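Local structure of cellulase (Uncultured bacterium, 3WX5) at residues A[20-23]-A[28-31]; A[38-43]-A[49-54]; A[79-82]-A[88-91]. The protein hydrolyses internal beta-1,4-glucosidic linkages of cellulose, acting as an endoglucanase of glycoside hydrolase family 12. One frame throughout, in Å; residues are numbered along the deposited sequence.

Overall arrangement
Interactions 1 and 2 lie side by side, their centres about 6 Å apart, and join the same two layers: strands 19-22 and 49-54 pair in one sheet, 28-31 and 36-39 in the other. The Cys23-Cys50 disulfide ties segment 20-23 of interaction 1 to segment 49-54 of interaction 2. Interaction 1 is partly buried, about 17 Å from the chain centre, and rests on an arginine lying against aliphatic carbon. Interaction 2 is wholly buried and adds amide hydrogen bonds to branched aliphatic packing. Interaction 3, about 14 Å and 16 Å from the other two centres, is largely buried but mostly polar: backbone and hydroxyl bonds close a turn leaving strand 78-80, the neighbour of 36-39.

Interaction 1: A[20-23]-A[28-31]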
ATOM      1  N   ALA A  20       4.445   9.136 -18.194  1.00 23.67           N
ATOM      2  CA  ALA A  20       3.077   9.141 -18.716  1.00 23.19           C
ATOM      3  C   ALA A  20       2.115   9.749 -17.699  1.00 23.78           C
ATOM      4  O   ALA A  20       2.311   9.598 -16.492  1.00 21.73           O
ATOM      5  CB  ALA A  20       2.645   7.726 -19.068  1.00 23.79           C
ATOM      6  N   THR A  21       1.087  10.449 -18.187  1.00 22.07           N
ATOM      7  CA  THR A  21       0.115  11.091 -17.297  1.00 21.22           C
ATOM      8  C   THR A  21      -1.172  10.306 -17.375  1.00 21.84           C
ATOM      9  O   THR A  21      -1.802  10.247 -18.430  1.00 22.25           O
ATOM     10  CB  THR A  21      -0.162  12.571 -17.689  1.00 22.59           C
ATOM     11  OG1 THR A  21       1.058  13.325 -17.603  1.00 22.32           O
ATOM     12  CG2 THR A  21      -1.190  13.197 -16.716  1.00 21.09           C
ATOM     13  N   VAL A  22      -1.506   9.613 -16.290  1.00 17.96           N
ATOM     14  CA  VAL A  22      -2.578   8.609 -16.315  1.00 18.09           C
ATOM     15  C   VAL A  22      -3.752   9.144 -15.511  1.00 19.87           C
ATOM     16  O   VAL A  22      -3.587   9.446 -14.317  1.00 16.73           O
ATOM     17  CB  VAL A  22      -2.095   7.286 -15.651  1.00 17.82           C
ATOM     18  CG1 VAL A  22      -3.250   6.315 -15.424  1.00 16.09           C
ATOM     19  CG2 VAL A  22      -0.959   6.632 -16.486  1.00 19.09           C
ATOM     20  N   CYS A  23      -4.929   9.246 -16.147  1.00 20.08           N
ATOM     21  CA  CYS A  23      -6.110   9.842 -15.505  1.00 20.68           C
ATOM     22  C   CYS A  23      -7.316   8.908 -15.427  1.00 19.60           C
ATOM     23  O   CYS A  23      -8.315   9.240 -14.766  1.00 19.54           O
ATOM     24  CB  CYS A  23      -6.533  11.160 -16.189  1.00 21.75           C
ATOM     25  SG  CYS A  23      -5.250  12.447 -16.298  1.00 20.53           S
ATOM     26  N   SER A  28      -3.275   2.258 -15.480  1.00 14.44           N
ATOM     27  CA  SER A  28      -2.044   1.677 -14.917  1.00 15.78           C
ATOM     28  C   SER A  28      -0.869   1.781 -15.893  1.00 17.15           C
ATOM     29  O   SER A  28      -1.065   1.945 -17.117  1.00 15.73           O
ATOM     30  CB  SER A  28      -2.277   0.208 -14.574  1.00 16.76           C
ATOM     31  OG  SER A  28      -2.533  -0.534 -15.768  1.00 19.03           O
ATOM     32  N   ARG A  29       0.344   1.626 -15.367  1.00 15.82           N
ATOM     33  CA  ARG A  29       1.538   1.466 -16.207  1.00 16.71           C
ATOM     34  C   ARG A  29       2.482   0.443 -15.587  1.00 17.57           C
ATOM     35  O   ARG A  29       2.705   0.444 -14.375  1.00 14.06           O
ATOM     36  CB  ARG A  29       2.304   2.793 -16.362  1.00 16.38           C
ATOM     37  CG  ARG A  29       1.615   3.845 -17.274  1.00 16.72           C
ATOM     38  CD  ARG A  29       1.650   3.464 -18.782  1.00 15.65           C
ATOM     39  NE  ARG A  29       1.128   4.538 -19.639  1.00 19.07           N
ATOM     40  CZ  ARG A  29      -0.166   4.790 -19.826  1.00 22.01           C
ATOM     41  NH1 ARG A  29      -1.082   4.106 -19.158  1.00 21.47           N
ATOM     42  NH2 ARG A  29      -0.550   5.762 -20.652  1.00 23.02           N
ATOM     43  N   ASP A  30       3.042  -0.417 -16.424  1.00 15.11           N
ATOM     44  CA  ASP A  30       4.210  -1.182 -16.034  1.00 18.41           C
ATOM     45  C   ASP A  30       5.406  -0.255 -15.961  1.00 17.09           C
ATOM     46  O   ASP A  30       5.574   0.615 -16.828  1.00 16.71           O
ATOM     47  CB  ASP A  30       4.470  -2.333 -17.023  1.00 18.55           C
ATOM     48  CG  ASP A  30       3.328  -3.330 -17.067  1.00 24.19           C
ATOM     49  OD1 ASP A  30       2.839  -3.730 -15.988  1.00 25.43           O
ATOM     50  OD2 ASP A  30       2.934  -3.746 -18.176  1.00 33.72           O
ATOM     51  N   VAL A  31       6.218  -0.423 -14.912  1.00 15.05           N
ATOM     52  CA  VAL A  31       7.409   0.392 -14.719  1.00 13.55           C
ATOM     53  C   VAL A  31       8.625  -0.452 -14.339  1.00 14.03           C
ATOM     54  O   VAL A  31       8.496  -1.618 -13.908  1.00 15.82           O
ATOM     55  CB  VAL A  31       7.204   1.514 -13.619  1.00 13.21           C
ATOM     56  CG1 VAL A  31       6.029   2.429 -13.972  1.00 12.82           C
ATOM     57  CG2 VAL A  31       7.015   0.865 -12.257  1.00 13.87           C
TER
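Val22 and Arg29 make the tight half of this contact. CG2 of Val22 sits over one face of the Arg29 guanidinium, near its rim, 3.7 Å from NH1, and touches Arg29 CG as well. Beside it, Ala20 CB meets Arg29 NE at 3.6 Å, approaching the flat group at a slant. The arginine chain is bent at its second torsion (chi2 -71°), which folds the guanidinium back over its own strand; there NH1 donates to Ser28 O over 3.0 Å, the oxygen lying in the guanidinium plane. This bond probably limits rotation of the group and helps keep its face against Val22. The contact loosens toward Ser28, where Val22 CG1 comes no closer than 4.1 Å to the backbone N. Val22 is buried, whereas Ala20, Ser28 and the arginine remain partly exposed, and Asp30 turns to a salt bridge with Arg37. With strand axes 8.4 Å apart and their directions 147° from each other, the segments are too distant for backbone pairing. Ala20 and Val22 instead bond to Ile53 and Ile51, and Arg29 to Val38. Packing of side chains between separately hydrogen-bonded layers is typical of the edge of a beta-sandwich, here the family 12 jelly roll.

Interaction 2: A[38-43]-A[49-54]; sequences VINNVW and QCIEIG
From Val38 to Val42 and from Gln49 to Ile53 the backbones run 179° apart, yet even the closest pairing, Asn40 with Ile51, separates CA atoms by 6.7 Å. Gln49 therefore reaches across with CG anti to the backbone N (chi1 179°) and the chain extended beyond it, which carries NE2 to Asn40 OD1 at 2.7 Å and Asn40 O at 3.0 Å, donating to both. In return, Asn40 ND2 gives a nearly straight 3.0 Å bond to Gln49 O. The amide planes stand 81° apart, and NE2 comes to OD1 from above the carbonyl plane of Asn40 while OD1 lies in the Gln49 amide plane. Further bonds join Asn40 ND2 to Asp24 O and Gln49 OE1 to His67. Val42 CG2 covers the Gln49 amide, 3.7 Å from NE2. At the opposite end Val38 CG1 meets Ile51 CD1 and Ile53 CD1, each at 3.7 Å, the latter tip to tip. A leucine in place of Asn40 would probably leave Gln49 O without its ND2 donor and NE2 with just the backbone O of this pair, freeing the Gln49 amide to turn. Aliphatic packing beside a buried amide pair joins the facing sheets of this family 12 beta-sandwich.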
ATOM      1  N   VAL A  38       2.251   0.682 -11.514  1.00 15.25           N
ATOM      2  CA  VAL A  38       1.653   1.846 -10.873  1.00 13.12           C
ATOM      3  C   VAL A  38       0.183   1.969 -11.304  1.00 14.46           C
ATOM      4  O   VAL A  38      -0.160   1.734 -12.475  1.00 15.08           O
ATOM      5  CB  VAL A  38       2.422   3.137 -11.217  1.00 12.11           C
ATOM      6  CG1 VAL A  38       1.714   4.378 -10.621  1.00 11.29           C
ATOM      7  CG2 VAL A  38       3.872   3.030 -10.690  1.00 12.87           C
ATOM      8  N   ILE A  39      -0.693   2.238 -10.339  1.00 11.87           N
ATOM      9  CA  ILE A  39      -2.129   2.241 -10.626  1.00 11.88           C
ATOM     10  C   ILE A  39      -2.716   3.544 -10.133  1.00 13.97           C
ATOM     11  O   ILE A  39      -2.383   3.992  -9.027  1.00 12.12           O
ATOM     12  CB  ILE A  39      -2.851   1.031  -9.957  1.00 13.25           C
ATOM     13  CG1 ILE A  39      -2.431   0.861  -8.485  1.00 12.71           C
ATOM     14  CG2 ILE A  39      -2.596  -0.266 -10.748  1.00 10.49           C
ATOM     15  CD1 ILE A  39      -3.239  -0.225  -7.737  1.00 10.20           C
ATOM     16  N   ASN A  40      -3.577   4.161 -10.947  1.00 12.62           N
ATOM     17  CA  ASN A  40      -4.282   5.362 -10.528  1.00 12.35           C
ATOM     18  C   ASN A  40      -5.301   5.010  -9.451  1.00 11.87           C
ATOM     19  O   ASN A  40      -5.396   5.685  -8.405  1.00 12.32           O
ATOM     20  CB  ASN A  40      -4.953   6.046 -11.740  1.00 12.83           C
ATOM     21  CG  ASN A  40      -5.184   7.541 -11.529  1.00 13.50           C
ATOM     22  OD1 ASN A  40      -4.412   8.218 -10.846  1.00 13.56           O
ATOM     23  ND2 ASN A  40      -6.234   8.074 -12.170  1.00 11.92           N
ATOM     24  N   ASN A  41      -6.058   3.958  -9.702  1.00 10.77           N
ATOM     25  CA  ASN A  41      -6.802   3.261  -8.651  1.00 12.16           C
ATOM     26  C   ASN A  41      -7.770   4.166  -7.879  1.00 13.37           C
ATOM     27  O   ASN A  41      -7.748   4.201  -6.635  1.00 13.67           O
ATOM     28  CB  ASN A  41      -5.810   2.583  -7.679  1.00 11.77           C
ATOM     29  CG  ASN A  41      -6.495   1.575  -6.743  1.00 14.78           C
ATOM     30  OD1 ASN A  41      -7.505   0.958  -7.105  1.00 13.80           O
ATOM     31  ND2 ASN A  41      -5.925   1.385  -5.545  1.00  9.12           N
ATOM     32  N   VAL A  42      -8.654   4.856  -8.605  1.00 13.02           N
ATOM     33  CA  VAL A  42      -9.696   5.675  -7.982  1.00 13.37           C
ATOM     34  C   VAL A  42     -10.905   4.786  -7.639  1.00 15.20           C
ATOM     35  O   VAL A  42     -11.964   4.855  -8.268  1.00 13.71           O
ATOM     36  CB  VAL A  42     -10.085   6.902  -8.870  1.00 14.44           C
ATOM     37  CG1 VAL A  42     -10.980   7.895  -8.073  1.00 11.52           C
ATOM     38  CG2 VAL A  42      -8.778   7.629  -9.307  1.00 15.33           C
ATOM     39  N   TRP A  43     -10.721   3.938  -6.624  1.00 16.26           N
ATOM     40  CA  TRP A  43     -11.659   2.850  -6.374  1.00 16.55           C
ATOM     41  C   TRP A  43     -12.931   3.260  -5.631  1.00 15.68           C
ATOM     42  O   TRP A  43     -13.951   2.595  -5.748  1.00 17.20           O
ATOM     43  CB  TRP A  43     -10.957   1.671  -5.681  1.00 16.42           C
ATOM     44  CG  TRP A  43     -10.428   1.982  -4.325  1.00 16.88           C
ATOM     45  CD1 TRP A  43      -9.117   2.262  -3.980  1.00 15.41           C
ATOM     46  CD2 TRP A  43     -11.175   1.995  -3.103  1.00 14.98           C
ATOM     47  NE1 TRP A  43      -9.028   2.467  -2.609  1.00 14.38           N
ATOM     48  CE2 TRP A  43     -10.268   2.278  -2.054  1.00 14.73           C
ATOM     49  CE3 TRP A  43     -12.518   1.739  -2.787  1.00 16.98           C
ATOM     50  CZ2 TRP A  43     -10.680   2.389  -0.718  1.00 14.45           C
ATOM     51  CZ3 TRP A  43     -12.924   1.858  -1.464  1.00 14.50           C
ATOM     52  CH2 TRP A  43     -12.005   2.165  -0.444  1.00 18.62           C
ATOM     53  N   GLN A  49      -8.812  12.359 -10.979  1.00 12.12           N
ATOM     54  CA  GLN A  49      -7.434  12.262 -10.481  1.00 11.48           C
ATOM     55  C   GLN A  49      -6.500  11.911 -11.619  1.00 13.21           C
ATOM     56  O   GLN A  49      -6.777  10.986 -12.385  1.00 13.30           O
ATOM     57  CB  GLN A  49      -7.352  11.176  -9.399  1.00 12.31           C
ATOM     58  CG  GLN A  49      -5.966  10.968  -8.819  1.00 11.06           C
ATOM     59  CD  GLN A  49      -5.948   9.735  -7.905  1.00 13.60           C
ATOM     60  OE1 GLN A  49      -6.594   9.717  -6.867  1.00 12.69           O
ATOM     61  NE2 GLN A  49      -5.332   8.668  -8.375  1.00  9.40           N
ATOM     62  N   CYS A  50      -5.361  12.591 -11.673  1.00 12.98           N
ATOM     63  CA  CYS A  50      -4.282  12.219 -12.584  1.00 15.52           C
ATOM     64  C   CYS A  50      -2.985  12.017 -11.826  1.00 14.61           C
ATOM     65  O   CYS A  50      -2.706  12.727 -10.873  1.00 13.56           O
ATOM     66  CB  CYS A  50      -4.053  13.306 -13.642  1.00 14.91           C
ATOM     67  SG  CYS A  50      -5.542  13.626 -14.643  1.00 19.88           S
ATOM     68  N   ILE A  51      -2.186  11.051 -12.271  1.00 12.65           N
ATOM     69  CA  ILE A  51      -0.811  10.934 -11.780  1.00 13.15           C
ATOM     70  C   ILE A  51       0.179  10.984 -12.939  1.00 15.94           C
ATOM     71  O   ILE A  51      -0.051  10.365 -13.991  1.00 16.45           O
ATOM     72  CB  ILE A  51      -0.596   9.626 -10.963  1.00 13.44           C
ATOM     73  CG1 ILE A  51      -1.033   8.385 -11.756  1.00 13.18           C
ATOM     74  CG2 ILE A  51      -1.389   9.722  -9.636  1.00 13.98           C
ATOM     75  CD1 ILE A  51      -0.843   7.034 -10.983  1.00 15.54           C
ATOM     76  N   GLU A  52       1.316  11.625 -12.701  1.00 14.48           N
ATOM     77  CA  GLU A  52       2.400  11.620 -13.666  1.00 15.48           C
ATOM     78  C   GLU A  52       3.446  10.601 -13.232  1.00 16.87           C
ATOM     79  O   GLU A  52       3.976  10.691 -12.121  1.00 16.14           O
ATOM     80  CB  GLU A  52       3.008  13.024 -13.774  1.00 16.15           C
ATOM     81  CG  GLU A  52       4.238  13.091 -14.669  1.00 21.22           C
ATOM     82  CD  GLU A  52       4.764  14.520 -14.799  1.00 32.76           C
ATOM     83  OE1 GLU A  52       4.197  15.269 -15.609  1.00 33.09           O
ATOM     84  OE2 GLU A  52       5.635  14.935 -13.997  1.00 39.96           O
ATOM     85  N   ILE A  53       3.656   9.586 -14.070  1.00 15.82           N
ATOM     86  CA  ILE A  53       4.425   8.380 -13.701  1.00 16.45           C
ATOM     87  C   ILE A  53       5.751   8.296 -14.455  1.00 16.82           C
ATOM     88  O   ILE A  53       5.775   8.248 -15.698  1.00 17.31           O
ATOM     89  CB  ILE A  53       3.659   7.074 -14.031  1.00 16.22           C
ATOM     90  CG1 ILE A  53       2.227   7.124 -13.497  1.00 15.36           C
ATOM     91  CG2 ILE A  53       4.376   5.862 -13.400  1.00 15.91           C
ATOM     92  CD1 ILE A  53       1.384   5.952 -13.954  1.00 17.13           C
ATOM     93  N   GLY A  54       6.836   8.154 -13.706  1.00 14.90           N
ATOM     94  CA  GLY A  54       8.149   7.905 -14.297  1.00 17.02           C
ATOM     95  C   GLY A  54       8.234   6.442 -14.698  1.00 16.39           C
ATOM     96  O   GLY A  54       8.067   5.552 -13.871  1.00 16.21           O
TER

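Interaction 3: A[79-82]-A[88-91]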
ATOM      1  N   ILE A  79       2.021   2.072  -6.057  1.00 12.55           N
ATOM      2  CA  ILE A  79       2.955   1.268  -6.819  1.00 12.59           C
ATOM      3  C   ILE A  79       3.062  -0.080  -6.097  1.00 13.74           C
ATOM      4  O   ILE A  79       2.885  -0.151  -4.875  1.00 12.21           O
ATOM      5  CB  ILE A  79       4.350   1.942  -6.931  1.00 11.46           C
ATOM      6  CG1 ILE A  79       5.318   1.057  -7.724  1.00 11.34           C
ATOM      7  CG2 ILE A  79       4.913   2.400  -5.547  1.00 11.21           C
ATOM      8  CD1 ILE A  79       6.561   1.829  -8.267  1.00 13.68           C
ATOM      9  N   TYR A  80       3.246  -1.152  -6.857  1.00 11.31           N
ATOM     10  CA  TYR A  80       3.266  -2.471  -6.228  1.00 12.96           C
ATOM     11  C   TYR A  80       4.182  -3.477  -6.896  1.00 13.98           C
ATOM     12  O   TYR A  80       4.452  -3.410  -8.112  1.00 12.43           O
ATOM     13  CB  TYR A  80       1.841  -3.042  -6.061  1.00 12.40           C
ATOM     14  CG  TYR A  80       1.144  -3.483  -7.326  1.00 11.22           C
ATOM     15  CD1 TYR A  80       1.237  -4.801  -7.767  1.00 14.97           C
ATOM     16  CD2 TYR A  80       0.244  -2.640  -7.978  1.00 14.22           C
ATOM     17  CE1 TYR A  80       0.561  -5.228  -8.919  1.00 16.11           C
ATOM     18  CE2 TYR A  80      -0.466  -3.066  -9.107  1.00 17.53           C
ATOM     19  CZ  TYR A  80      -0.294  -4.361  -9.575  1.00 17.69           C
ATOM     20  OH  TYR A  80      -1.005  -4.799 -10.677  1.00 16.05           O
ATOM     21  N   LEU A  81       4.582  -4.452  -6.080  1.00 13.64           N
ATOM     22  CA  LEU A  81       5.134  -5.717  -6.524  1.00 15.10           C
ATOM     23  C   LEU A  81       4.121  -6.817  -6.238  1.00 16.34           C
ATOM     24  O   LEU A  81       3.471  -6.808  -5.190  1.00 13.98           O
ATOM     25  CB  LEU A  81       6.403  -6.004  -5.723  1.00 15.19           C
ATOM     26  CG  LEU A  81       7.046  -7.332  -6.138  1.00 16.94           C
ATOM     27  CD1 LEU A  81       8.289  -7.108  -6.951  1.00 23.70           C
ATOM     28  CD2 LEU A  81       7.340  -8.140  -4.889  1.00 18.96           C
ATOM     29  N   GLY A  82       3.955  -7.743  -7.180  1.00 13.36           N
ATOM     30  CA  GLY A  82       3.047  -8.863  -6.977  1.00 13.05           C
ATOM     31  C   GLY A  82       1.764  -8.759  -7.807  1.00 14.09           C
ATOM     32  O   GLY A  82       1.791  -8.270  -8.946  1.00 15.97           O
ATOM     33  N   CYS A  88      -0.625  -9.155 -12.281  1.00 18.91           N
ATOM     34  CA  CYS A  88       0.694  -9.435 -11.698  1.00 18.78           C
ATOM     35  C   CYS A  88       1.834  -8.664 -12.381  1.00 20.14           C
ATOM     36  O   CYS A  88       1.821  -8.429 -13.607  1.00 19.16           O
ATOM     37  CB  CYS A  88       0.988 -10.955 -11.702  1.00 20.15           C
ATOM     38  SG  CYS A  88      -0.222 -12.030 -10.797  1.00 25.66           S
ATOM     39  N   THR A  89       2.823  -8.275 -11.587  1.00 14.79           N
ATOM     40  CA  THR A  89       4.077  -7.754 -12.112  1.00 15.45           C
ATOM     41  C   THR A  89       4.952  -8.899 -12.650  1.00 14.83           C
ATOM     42  O   THR A  89       4.558 -10.070 -12.551  1.00 16.42           O
ATOM     43  CB  THR A  89       4.819  -6.956 -11.038  1.00 15.17           C
ATOM     44  OG1 THR A  89       5.053  -7.802  -9.906  1.00 16.08           O
ATOM     45  CG2 THR A  89       3.965  -5.775 -10.592  1.00 15.36           C
ATOM     46  N   SER A  90       6.113  -8.573 -13.202  0.50 10.40           N
ATOM     47  CA  SER A  90       6.976  -9.600 -13.780  0.50  9.70           C
ATOM     48  C   SER A  90       7.880 -10.249 -12.757  0.50  7.12           C
ATOM     49  O   SER A  90       8.616  -9.577 -12.039  0.50  5.46           O
ATOM     50  CB  SER A  90       7.825  -9.056 -14.933  0.50 10.11           C
ATOM     51  OG  SER A  90       7.030  -8.303 -15.824  0.50 15.01           O
ATOM     52  N   GLN A  91       7.839 -11.575 -12.735  0.50  6.95           N
ATOM     53  CA  GLN A  91       8.690 -12.368 -11.865  0.50 10.72           C
ATOM     54  C   GLN A  91       8.747 -11.826 -10.454  0.50  7.99           C
ATOM     55  O   GLN A  91       9.814 -11.600  -9.927  0.50  5.37           O
ATOM     56  CB  GLN A  91      10.094 -12.424 -12.424  1.00 14.07           C
ATOM     57  CG  GLN A  91      10.110 -13.032 -13.825  1.00 24.36           C
ATOM     58  CD  GLN A  91      11.453 -13.595 -14.176  1.00 40.81           C
ATOM     59  OE1 GLN A  91      12.462 -12.875 -14.196  1.00 45.52           O
ATOM     60  NE2 GLN A  91      11.496 -14.903 -14.398  1.00 46.46           N
TER
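Gly82 O is approached by three groups. Thr89 N donates the shortest bond of the contact to it, at 2.8 Å and 25° out of the carbonyl plane; Cys88 CA sends a C-H toward it from 3.2 Å; and the Tyr80 ring offers its edge, with CE1 3.3 Å away and the oxygen in the ring plane. A second bond runs the other way: Gly82 N donates to Thr89 OG1 over 2.9 Å, bent only slightly (165° at the hydrogen). Thr89 thus holds Gly82 through both its backbone and its hydroxyl. Its first torsion (chi1 58°) sets OG1 between the backbone N and carbonyl carbon, while CG2 swings to the tyrosine, lying 3.5 Å from Tyr80 O and 3.8 Å from Tyr80 CE1, obliquely to the ring. The tyrosine is fixed at its far end too, since its hydroxyl is hydrogen-bonded to Ala87 O. Gly82 has a positive phi, and a side chain there would collide with the carbonyl oxygen of Leu81; this explains glycine at the corner. The chain next forms the short hairpin of strands 83-84 and 87-88, bridged by the Cys83-Cys88 disulfide. Strand 78-80 itself lies between 36-39 and 215-225 in one sheet, while Ile79 and Leu81 also pack against strand 233-243 of the other.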